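Local coordinates for protein Orf11 (Staphylococcus phage P68, PDB 6O43) that probably degrades the peptidoglycan cell wall of the staphylococcal host as a phage lysin, although its exact cleavage chemistry is not established, at residues 24-29 with 60-65; 68-73 with 182-187; 132-137 with 146-151; 154-157 with 163-166. All blocks are in the same frame, centred on the assembly; numbering follows the deposited sequence.

Interaction 1: residues 24-29 with 60-65; sequences DQLVPK and SPTLFA
L26 drives one methyl of its isobutyl fork onto the first peptide of the neighbouring helix. Its CD1 lies 3.4 Å from P61 C and equally near T62 N, so the methyl rests on backbone as much as on side chains. The same carbon touches the proline ring, with L26 CD1 3.7 Å from P61 CB, and lies next to T62 OG1. The second branch reaches further up the helix, where L26 CD2 stands 4.4 Å from A65 CB, a looser apolar contact. The reach comes from the extended outer torsion (chi2 175°), which carries CD1 straight away from the leucine CA and across the gap. The packing joins two nearly parallel helices of this all-helical protein, 23-30 and 61-71, whose local axes are 10.3 Å apart and differ by only 11° in direction. P28 kinks the first of them just beyond the contact. The second begins right where L26 presses. S60 sits at its N-cap, and S60 OG accepts from L63 N over 2.8 Å in an almost straight bond (172°), while the same hydroxyl is also hydrogen-bonded to the carbonyl of D17. T62 uses its OG1 on the carbonyl of D18, so this buried polar atom is satisfied although it lies next to a methyl. W188 packs against L26 and K29, and F64 leads away from the contact toward V50 and V54 of helix 44-57.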
loop_
_atom_site.group_PDB
_atom_site.type_symbol
_atom_site.label_atom_id
_atom_site.label_comp_id
_atom_site.label_asym_id
_atom_site.label_seq_id
_atom_site.Cartn_x
_atom_site.Cartn_y
_atom_site.Cartn_z
ATOM N N ASP A 24 -14.738 -13.406 0.959
ATOM C CA ASP A 24 -15.063 -14.430 1.949
ATOM C C ASP A 24 -13.829 -14.842 2.739
ATOM O O ASP A 24 -13.874 -14.950 3.969
ATOM C CB ASP A 24 -15.685 -15.651 1.269
ATOM C CG ASP A 24 -17.154 -15.464 0.963
ATOM O OD1 ASP A 24 -17.788 -14.595 1.598
ATOM O OD2 ASP A 24 -17.677 -16.196 0.095
ATOM N N GLN A 25 -12.715 -15.083 2.045
ATOM C CA GLN A 25 -11.483 -15.442 2.734
ATOM C C GLN A 25 -10.939 -14.281 3.557
ATOM O O GLN A 25 -10.312 -14.504 4.599
ATOM C CB GLN A 25 -10.441 -15.917 1.721
ATOM C CG GLN A 25 -10.829 -17.211 1.017
ATOM C CD GLN A 25 -10.026 -17.456 -0.244
ATOM O OE1 GLN A 25 -9.985 -16.614 -1.142
ATOM N NE2 GLN A 25 -9.380 -18.613 -0.319
ATOM N N LEU A 26 -11.191 -13.042 3.123
ATOM C CA LEU A 26 -10.598 -11.886 3.791
ATOM C C LEU A 26 -11.294 -11.576 5.112
ATOM O O LEU A 26 -10.631 -11.241 6.099
ATOM C CB LEU A 26 -10.641 -10.664 2.868
ATOM C CG LEU A 26 -9.659 -10.644 1.691
ATOM C CD1 LEU A 26 -9.904 -9.430 0.801
ATOM C CD2 LEU A 26 -8.220 -10.654 2.193
ATOM N N VAL A 27 -12.625 -11.691 5.159
ATOM C CA VAL A 27 -13.369 -11.193 6.320
ATOM C C VAL A 27 -12.857 -11.781 7.629
ATOM O O VAL A 27 -12.501 -11.005 8.530
ATOM C CB VAL A 27 -14.879 -11.424 6.124
ATOM C CG1 VAL A 27 -15.636 -10.986 7.368
ATOM C CG2 VAL A 27 -15.372 -10.669 4.899
ATOM N N PRO A 28 -12.788 -13.104 7.805
ATOM C CA PRO A 28 -12.286 -13.633 9.085
ATOM C C PRO A 28 -10.848 -13.245 9.382
ATOM O O PRO A 28 -10.460 -13.199 10.556
ATOM C CB PRO A 28 -12.439 -15.153 8.920
ATOM C CG PRO A 28 -12.477 -15.381 7.438
ATOM C CD PRO A 28 -13.178 -14.176 6.876
ATOM N N LYS A 29 -10.042 -12.962 8.354
ATOM C CA LYS A 29 -8.635 -12.658 8.587
ATOM C C LYS A 29 -8.438 -11.268 9.177
ATOM O O LYS A 29 -7.515 -11.061 9.972
ATOM C CB LYS A 29 -7.843 -12.786 7.283
ATOM C CG LYS A 29 -7.711 -14.207 6.759
ATOM C CD LYS A 29 -6.929 -15.073 7.731
ATOM C CE LYS A 29 -6.616 -16.431 7.132
ATOM N NZ LYS A 29 -6.105 -17.378 8.161
ATOM N N SER A 60 -8.549 -3.303 -4.920
ATOM C CA SER A 60 -8.730 -4.702 -4.575
ATOM C C SER A 60 -9.051 -4.833 -3.090
ATOM O O SER A 60 -8.364 -4.226 -2.255
ATOM C CB SER A 60 -7.478 -5.506 -4.923
ATOM O OG SER A 60 -6.804 -5.952 -3.760
ATOM N N PRO A 61 -10.081 -5.594 -2.717
ATOM C CA PRO A 61 -10.321 -5.838 -1.288
ATOM C C PRO A 61 -9.109 -6.405 -0.576
ATOM O O PRO A 61 -8.905 -6.119 0.609
ATOM C CB PRO A 61 -11.490 -6.833 -1.294
ATOM C CG PRO A 61 -12.181 -6.600 -2.602
ATOM C CD PRO A 61 -11.098 -6.226 -3.575
ATOM N N THR A 62 -8.291 -7.201 -1.269
ATOM C CA THR A 62 -7.097 -7.766 -0.649
ATOM C C THR A 62 -6.106 -6.671 -0.265
ATOM O O THR A 62 -5.586 -6.654 0.857
ATOM C CB THR A 62 -6.447 -8.778 -1.595
ATOM O OG1 THR A 62 -7.409 -9.775 -1.973
ATOM C CG2 THR A 62 -5.258 -9.446 -0.923
ATOM N N LEU A 63 -5.831 -5.746 -1.187
ATOM C CA LEU A 63 -4.902 -4.656 -0.885
ATOM C C LEU A 63 -5.422 -3.801 0.263
ATOM O O LEU A 63 -4.692 -3.503 1.214
ATOM C CB LEU A 63 -4.665 -3.795 -2.126
ATOM C CG LEU A 63 -3.853 -2.518 -1.874
ATOM C CD1 LEU A 63 -2.436 -2.864 -1.428
ATOM C CD2 LEU A 63 -3.841 -1.626 -3.110
ATOM N N PHE A 64 -6.692 -3.402 0.187
ATOM C CA PHE A 64 -7.296 -2.588 1.237
ATOM C C PHE A 64 -7.144 -3.255 2.599
ATOM O O PHE A 64 -6.658 -2.641 3.558
ATOM C CB PHE A 64 -8.770 -2.351 0.895
ATOM C CG PHE A 64 -9.426 -1.261 1.695
ATOM C CD1 PHE A 64 -9.321 0.063 1.291
ATOM C CD2 PHE A 64 -10.175 -1.562 2.826
ATOM C CE1 PHE A 64 -9.923 1.074 2.009
ATOM C CE2 PHE A 64 -10.787 -0.554 3.554
ATOM C CZ PHE A 64 -10.659 0.770 3.142
ATOM N N ALA A 65 -7.533 -4.528 2.693
ATOM C CA ALA A 65 -7.474 -5.241 3.966
ATOM C C ALA A 65 -6.038 -5.404 4.449
ATOM O O ALA A 65 -5.741 -5.199 5.632
ATOM C CB ALA A 65 -8.149 -6.607 3.833
#

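Interaction 2: residues 68-73 with 182-187; sequences EKNEGF and ANTILA
T184 sets its hydroxyl against the carboxamide of N70, with T184 OG1 3.4 Å from N70 OD1 and ND2 alike. The two side chains run alongside in opposite directions, and the oxygen faces the fork of the amide evenly. K69 comes in across them, its NZ still 4.0 Å from T184 OG1. The hydroxyl has its own partner within its helix, the carbonyl of D180. K69 instead bonds to its neighbour: K69 NZ donates to N70 OD1 over 3.3 Å, approaching nearly along the C=O axis (169°). A bend at the second torsion of K69 (chi2 -92°) turns the long chain across toward N70, and the bond would help fix how the amide is rotated. This small polar meeting joins the last turn of helix 61-71 to helix 177-187, elements more than a hundred residues apart in an all-helical fold. Further out, V66 of the first helix packs on T184 and I185. Helix 61-71 ends just past N70, where G72 departs from helical geometry with a positive phi while G72 N keeps its bond to E68 O. R35 then grips both the carboxylate of E68 and the carbonyl of G72.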
loop_
_atom_site.group_PDB
_atom_site.type_symbol
_atom_site.label_atom_id
_atom_site.label_comp_id
_atom_site.label_asym_id
_atom_site.label_seq_id
_atom_site.Cartn_x
_atom_site.Cartn_y
_atom_site.Cartn_z
ATOM N N GLU A 68 -4.775 -2.070 5.710
ATOM C CA GLU A 68 -5.420 -1.714 6.968
ATOM C C GLU A 68 -4.866 -2.547 8.117
ATOM O O GLU A 68 -4.630 -2.028 9.214
ATOM C CB GLU A 68 -6.937 -1.886 6.856
ATOM C CG GLU A 68 -7.703 -1.504 8.116
ATOM C CD GLU A 68 -7.536 -0.038 8.489
ATOM O OE1 GLU A 68 -7.130 0.760 7.619
ATOM O OE2 GLU A 68 -7.803 0.316 9.657
ATOM N N LYS A 69 -4.636 -3.840 7.880
ATOM C CA LYS A 69 -4.074 -4.688 8.925
ATOM C C LYS A 69 -2.679 -4.224 9.325
ATOM O O LYS A 69 -2.350 -4.171 10.516
ATOM C CB LYS A 69 -4.048 -6.145 8.459
ATOM C CG LYS A 69 -3.477 -7.132 9.469
ATOM C CD LYS A 69 -1.985 -7.342 9.277
ATOM C CE LYS A 69 -1.415 -8.283 10.334
ATOM N NZ LYS A 69 0.055 -8.496 10.159
ATOM N N ASN A 70 -1.845 -3.877 8.345
ATOM C CA ASN A 70 -0.464 -3.518 8.646
ATOM C C ASN A 70 -0.325 -2.073 9.111
ATOM O O ASN A 70 0.622 -1.752 9.836
ATOM C CB ASN A 70 0.418 -3.780 7.424
ATOM C CG ASN A 70 0.535 -5.261 7.103
ATOM O OD1 ASN A 70 0.554 -6.102 8.002
ATOM N ND2 ASN A 70 0.609 -5.588 5.817
ATOM N N GLU A 71 -1.244 -1.193 8.711
ATOM C CA GLU A 71 -1.224 0.175 9.219
ATOM C C GLU A 71 -1.806 0.260 10.626
ATOM O O GLU A 71 -1.244 0.940 11.495
ATOM C CB GLU A 71 -1.992 1.100 8.274
ATOM C CG GLU A 71 -1.232 1.460 7.009
ATOM C CD GLU A 71 0.034 2.247 7.294
ATOM O OE1 GLU A 71 0.035 3.057 8.248
ATOM O OE2 GLU A 71 1.031 2.047 6.568
ATOM N N GLY A 72 -2.923 -0.422 10.867
ATOM C CA GLY A 72 -3.594 -0.340 12.149
ATOM C C GLY A 72 -4.361 0.962 12.302
ATOM O O GLY A 72 -4.389 1.822 11.423
ATOM N N PHE A 73 -5.002 1.099 13.457
ATOM C CA PHE A 73 -5.730 2.320 13.768
ATOM C C PHE A 73 -4.774 3.406 14.244
ATOM O O PHE A 73 -3.804 3.130 14.954
ATOM C CB PHE A 73 -6.787 2.062 14.842
ATOM C CG PHE A 73 -7.488 3.307 15.302
ATOM C CD1 PHE A 73 -8.509 3.863 14.542
ATOM C CD2 PHE A 73 -7.115 3.930 16.489
ATOM C CE1 PHE A 73 -9.153 5.017 14.961
ATOM C CE2 PHE A 73 -7.752 5.082 16.921
ATOM C CZ PHE A 73 -8.773 5.630 16.157
ATOM N N ALA A 182 3.128 -7.907 1.075
ATOM C CA ALA A 182 3.387 -9.170 0.389
ATOM C C ALA A 182 3.385 -10.341 1.363
ATOM O O ALA A 182 2.804 -11.395 1.076
ATOM C CB ALA A 182 4.716 -9.101 -0.362
ATOM N N ASN A 183 4.027 -10.176 2.524
ATOM C CA ASN A 183 4.101 -11.269 3.490
ATOM C C ASN A 183 2.727 -11.611 4.054
ATOM O O ASN A 183 2.431 -12.785 4.311
ATOM C CB ASN A 183 5.071 -10.913 4.616
ATOM C CG ASN A 183 6.520 -11.008 4.185
ATOM O OD1 ASN A 183 6.849 -11.710 3.230
ATOM N ND2 ASN A 183 7.397 -10.309 4.895
ATOM N N THR A 184 1.879 -10.604 4.266
ATOM C CA THR A 184 0.534 -10.876 4.759
ATOM C C THR A 184 -0.289 -11.615 3.713
ATOM O O THR A 184 -1.024 -12.554 4.040
ATOM C CB THR A 184 -0.159 -9.578 5.166
ATOM O OG1 THR A 184 0.565 -8.967 6.243
ATOM C CG2 THR A 184 -1.594 -9.860 5.608
ATOM N N ILE A 185 -0.167 -11.217 2.447
ATOM C CA ILE A 185 -0.894 -11.896 1.378
ATOM C C ILE A 185 -0.500 -13.367 1.322
ATOM O O ILE A 185 -1.357 -14.258 1.311
ATOM C CB ILE A 185 -0.654 -11.184 0.036
ATOM C CG1 ILE A 185 -1.493 -9.907 -0.027
ATOM C CG2 ILE A 185 -0.965 -12.106 -1.133
ATOM C CD1 ILE A 185 -0.967 -8.869 -1.007
ATOM N N LEU A 186 0.805 -13.644 1.297
ATOM C CA LEU A 186 1.268 -15.028 1.267
ATOM C C LEU A 186 0.890 -15.763 2.548
ATOM O O LEU A 186 0.410 -16.902 2.505
ATOM C CB LEU A 186 2.779 -15.068 1.045
ATOM C CG LEU A 186 3.291 -14.475 -0.270
ATOM C CD1 LEU A 186 4.790 -14.240 -0.200
ATOM C CD2 LEU A 186 2.946 -15.388 -1.441
ATOM N N ALA A 187 1.102 -15.129 3.702
ATOM C CA ALA A 187 0.716 -15.749 4.965
ATOM C C ALA A 187 -0.751 -16.159 4.953
ATOM O O ALA A 187 -1.128 -17.173 5.554
ATOM C CB ALA A 187 0.996 -14.794 6.125
#

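Interaction 3: residues 132-137 with 146-151; sequences ADFAKN and AYIPLT
Helix 124-136 comes near 146-151, the CA atoms of F134 and I148 lying 8.5 Å apart, a spacing filled by the phenylalanine ring. F134 has its CG anti to the backbone N (chi1 -168°), which sends the ring outward from its helix to meet its partners with one side and the tip, CD1 and CE1 to I148 and CZ to P149. The isoleucine meets the ring with CB and its CG2 branch: F134 CE1 is 3.7 Å from I148 CB, and F134 CD1 is 3.8 Å from I148 CG2. The proline sits at the far end, with F134 CZ 3.4 Å from P149 CG and 3.7 Å from P149 CD, and the two side chains run at about a right angle to each other. The contact closes a compact helix-loop-helix segment of the all-helical fold, one whose connection is only a few residues long. P110 packs on both F134 and I148, and Y159 of helix 152-159 also touches both, so the aromatic ring is enclosed in a small apolar cluster. A turn away, N137 ND2 donates to D133 OD1 over 2.9 Å, arriving from above the carboxylate plane. The other carboxylate oxygen of D133 is held by Y159 OH and H12 NE2.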
loop_
_atom_site.group_PDB
_atom_site.type_symbol
_atom_site.label_atom_id
_atom_site.label_comp_id
_atom_site.label_asym_id
_atom_site.label_seq_id
_atom_site.Cartn_x
_atom_site.Cartn_y
_atom_site.Cartn_z
ATOM N N ALA A 132 14.745 4.752 -13.420
ATOM C CA ALA A 132 14.448 4.116 -14.699
ATOM C C ALA A 132 13.303 3.115 -14.579
ATOM O O ALA A 132 12.425 3.059 -15.448
ATOM C CB ALA A 132 15.704 3.438 -15.243
ATOM N N ASP A 133 13.302 2.303 -13.518
ATOM C CA ASP A 133 12.212 1.351 -13.327
ATOM C C ASP A 133 10.878 2.070 -13.206
ATOM O O ASP A 133 9.887 1.677 -13.832
ATOM C CB ASP A 133 12.461 0.490 -12.087
ATOM C CG ASP A 133 11.377 -0.558 -11.882
ATOM O OD1 ASP A 133 11.405 -1.582 -12.592
ATOM O OD2 ASP A 133 10.490 -0.342 -11.029
ATOM N N PHE A 134 10.836 3.136 -12.405
ATOM C CA PHE A 134 9.580 3.848 -12.203
ATOM C C PHE A 134 9.087 4.473 -13.499
ATOM O O PHE A 134 7.882 4.461 -13.787
ATOM C CB PHE A 134 9.742 4.921 -11.130
ATOM C CG PHE A 134 8.440 5.502 -10.674
ATOM C CD1 PHE A 134 7.672 4.839 -9.728
ATOM C CD2 PHE A 134 7.968 6.688 -11.209
ATOM C CE1 PHE A 134 6.466 5.353 -9.306
ATOM C CE2 PHE A 134 6.759 7.209 -10.794
ATOM C CZ PHE A 134 6.004 6.536 -9.840
ATOM N N ALA A 135 10.003 5.030 -14.294
ATOM C CA ALA A 135 9.605 5.689 -15.532
ATOM C C ALA A 135 9.184 4.679 -16.589
ATOM O O ALA A 135 8.285 4.953 -17.391
ATOM C CB ALA A 135 10.750 6.560 -16.056
ATOM N N LYS A 136 9.810 3.504 -16.599
ATOM C CA LYS A 136 9.626 2.537 -17.672
ATOM C C LYS A 136 8.722 1.371 -17.295
ATOM O O LYS A 136 7.941 0.910 -18.135
ATOM C CB LYS A 136 10.990 1.999 -18.123
ATOM C CG LYS A 136 11.090 1.693 -19.608
ATOM C CD LYS A 136 12.469 1.158 -19.978
ATOM N N ASN A 137 8.794 0.882 -16.053
ATOM C CA ASN A 137 8.140 -0.367 -15.677
ATOM C C ASN A 137 6.999 -0.211 -14.680
ATOM O O ASN A 137 6.248 -1.172 -14.480
ATOM C CB ASN A 137 9.167 -1.348 -15.091
ATOM C CG ASN A 137 10.297 -1.651 -16.052
ATOM O OD1 ASN A 137 10.079 -1.856 -17.248
ATOM N ND2 ASN A 137 11.519 -1.668 -15.534
ATOM N N ALA A 146 1.118 4.622 -7.008
ATOM C CA ALA A 146 0.264 5.317 -6.050
ATOM C C ALA A 146 1.056 5.899 -4.884
ATOM O O ALA A 146 0.679 6.948 -4.347
ATOM C CB ALA A 146 -0.817 4.370 -5.527
ATOM N N TYR A 147 2.146 5.251 -4.478
ATOM C CA TYR A 147 2.861 5.643 -3.267
ATOM C C TYR A 147 4.260 6.197 -3.506
ATOM O O TYR A 147 4.661 7.140 -2.821
ATOM C CB TYR A 147 2.947 4.450 -2.311
ATOM C CG TYR A 147 1.609 4.047 -1.719
ATOM C CD1 TYR A 147 1.032 4.788 -0.696
ATOM C CD2 TYR A 147 0.927 2.929 -2.182
ATOM C CE1 TYR A 147 -0.191 4.428 -0.146
ATOM C CE2 TYR A 147 -0.298 2.559 -1.638
ATOM C CZ TYR A 147 -0.849 3.314 -0.618
ATOM O OH TYR A 147 -2.062 2.948 -0.079
ATOM N N ILE A 148 5.016 5.651 -4.461
ATOM C CA ILE A 148 6.448 5.966 -4.549
ATOM C C ILE A 148 6.723 7.461 -4.691
ATOM O O ILE A 148 7.597 7.976 -3.971
ATOM C CB ILE A 148 7.101 5.141 -5.671
ATOM C CG1 ILE A 148 7.338 3.700 -5.201
ATOM C CG2 ILE A 148 8.408 5.789 -6.123
ATOM C CD1 ILE A 148 7.463 2.704 -6.319
ATOM N N PRO A 149 6.053 8.204 -5.577
ATOM C CA PRO A 149 6.439 9.613 -5.783
ATOM C C PRO A 149 6.251 10.493 -4.562
ATOM O O PRO A 149 6.920 11.529 -4.461
ATOM C CB PRO A 149 5.526 10.071 -6.929
ATOM C CG PRO A 149 5.016 8.814 -7.558
ATOM C CD PRO A 149 4.961 7.792 -6.471
ATOM N N LEU A 150 5.383 10.110 -3.623
ATOM C CA LEU A 150 4.848 11.056 -2.652
ATOM C C LEU A 150 5.649 11.160 -1.360
ATOM O O LEU A 150 5.577 12.198 -0.692
ATOM C CB LEU A 150 3.399 10.690 -2.325
ATOM C CG LEU A 150 2.469 10.846 -3.528
ATOM C CD1 LEU A 150 1.065 10.369 -3.206
ATOM C CD2 LEU A 150 2.458 12.299 -3.980
ATOM N N THR A 151 6.398 10.129 -0.980
ATOM C CA THR A 151 7.203 10.179 0.231
ATOM C C THR A 151 8.523 9.468 -0.017
ATOM O O THR A 151 8.602 8.534 -0.821
ATOM C CB THR A 151 6.494 9.534 1.431
ATOM O OG1 THR A 151 6.332 8.131 1.194
ATOM C CG2 THR A 151 5.126 10.167 1.658
#

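Interaction 4: residues 154-157 with 163-166; sequences ATWA and GLKA
G163 O accepts a hydrogen bond from N169 ND2 and also lies against the indole of W156. This is a helix followed by a tight return, in which the chain leaves helix 152-159, folds back through a short 3-10 segment and packs on the helix it has just left. G163 O stands 3.3 Å above the plane of the W156 ring, displaced toward its rim, where the nearest ring atom, W156 CE3, is 3.4 Å away. Because G163 has no side chain, its backbone can lie directly over the indole, and G163 CA comes within 4.1 Å of W156 CG. The CA atoms of the two residues are only 5.3 Å apart. The indole's polar edge looks elsewhere: W156 NE1 is hydrogen-bonded to the carbonyl of W112, which anchors the ring's rotation, and F121 meets the indole with its ring plane inclined at about 50°. L164 completes the contact on the helix side. Its CG is anti to the carbonyl carbon (chi1 -56°), and from there the end of the side chain comes nearer to the helix, spreading its two methyls over the backbone and side chain of A157. A157 also packs on P177 and F178 of helix 177-187, while its carbonyl takes a bond from N176 ND2. Of the leucine methyls, CD1 lies 3.9 Å from A157 CA and 4.1 Å from A157 CB, whereas L164 CD2 rests against A157 N at 3.8 Å and W156 CB at 3.9 Å.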
loop_
_atom_site.group_PDB
_atom_site.type_symbol
_atom_site.label_atom_id
_atom_site.label_comp_id
_atom_site.label_asym_id
_atom_site.label_seq_id
_atom_site.Cartn_x
_atom_site.Cartn_y
_atom_site.Cartn_z
ATOM N N ALA A 154 8.365 5.717 1.040
ATOM C CA ALA A 154 7.808 4.789 0.061
ATOM C C ALA A 154 8.821 4.470 -1.030
ATOM O O ALA A 154 8.900 3.330 -1.504
ATOM C CB ALA A 154 6.528 5.367 -0.543
ATOM N N THR A 155 9.607 5.465 -1.440
ATOM C CA THR A 155 10.654 5.223 -2.427
ATOM C C THR A 155 11.707 4.270 -1.883
ATOM O O THR A 155 12.109 3.319 -2.561
ATOM C CB THR A 155 11.292 6.544 -2.851
ATOM O OG1 THR A 155 10.364 7.272 -3.664
ATOM C CG2 THR A 155 12.585 6.288 -3.636
ATOM N N TRP A 156 12.176 4.519 -0.657
ATOM C CA TRP A 156 13.141 3.616 -0.037
ATOM C C TRP A 156 12.581 2.205 0.079
ATOM O O TRP A 156 13.282 1.227 -0.206
ATOM C CB TRP A 156 13.544 4.142 1.339
ATOM C CG TRP A 156 14.226 5.472 1.312
ATOM C CD1 TRP A 156 14.996 5.988 0.304
ATOM C CD2 TRP A 156 14.199 6.464 2.343
ATOM N NE1 TRP A 156 15.452 7.237 0.651
ATOM C CE2 TRP A 156 14.976 7.553 1.897
ATOM C CE3 TRP A 156 13.597 6.535 3.604
ATOM C CZ2 TRP A 156 15.160 8.699 2.664
ATOM C CZ3 TRP A 156 13.785 7.675 4.364
ATOM C CH2 TRP A 156 14.559 8.742 3.891
ATOM N N ALA A 157 11.320 2.077 0.500
ATOM C CA ALA A 157 10.728 0.752 0.654
ATOM C C ALA A 157 10.711 -0.004 -0.667
ATOM O O ALA A 157 10.938 -1.219 -0.697
ATOM C CB ALA A 157 9.310 0.864 1.219
ATOM N N GLY A 163 17.391 2.328 3.250
ATOM C CA GLY A 163 17.043 3.689 3.617
ATOM C C GLY A 163 16.003 3.784 4.713
ATOM O O GLY A 163 15.891 4.832 5.359
ATOM N N LEU A 164 15.234 2.715 4.937
ATOM C CA LEU A 164 14.238 2.719 6.002
ATOM C C LEU A 164 14.873 2.653 7.386
ATOM O O LEU A 164 14.239 3.062 8.363
ATOM C CB LEU A 164 13.265 1.549 5.820
ATOM C CG LEU A 164 12.522 1.433 4.486
ATOM C CD1 LEU A 164 11.766 0.110 4.403
ATOM C CD2 LEU A 164 11.567 2.600 4.285
ATOM N N LYS A 165 16.104 2.158 7.490
ATOM C CA LYS A 165 16.763 2.019 8.780
ATOM C C LYS A 165 17.295 3.362 9.263
ATOM O O LYS A 165 17.796 4.171 8.477
ATOM C CB LYS A 165 17.906 1.006 8.690
ATOM C CG LYS A 165 17.473 -0.389 8.259
ATOM C CD LYS A 165 18.662 -1.330 8.092
ATOM C CE LYS A 165 18.901 -2.176 9.340
ATOM N NZ LYS A 165 19.480 -1.391 10.469
ATOM N N ALA A 166 17.191 3.589 10.575
ATOM C CA ALA A 166 17.684 4.836 11.152
ATOM C C ALA A 166 19.175 5.027 10.899
ATOM O O ALA A 166 19.639 6.165 10.754
ATOM C CB ALA A 166 17.389 4.870 12.652
#

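How the interactions relate
Interactions 1 and 2 both use helix 61-71, one at its start and the other at its end, and they touch where T62 CG2 meets I185 CG1 at 3.9 Å. Their chemistry differs with burial: interaction 1 is buried and apolar, interaction 2 partly buried and polar. Interactions 3 and 4 are both buried; interaction 3 turns on one phenylalanine ring, while interaction 4 combines an indole lying on a glycine backbone with leucine methyls on the helix. These two adjoin where T155 OG1 and I148 O lie 2.9 Å apart. Interactions 1 and 3 lie on opposite sides of the chain's centre, about 26 Å between centres, while interactions 3 and 4 are nested in the long loop that interaction 2 closes.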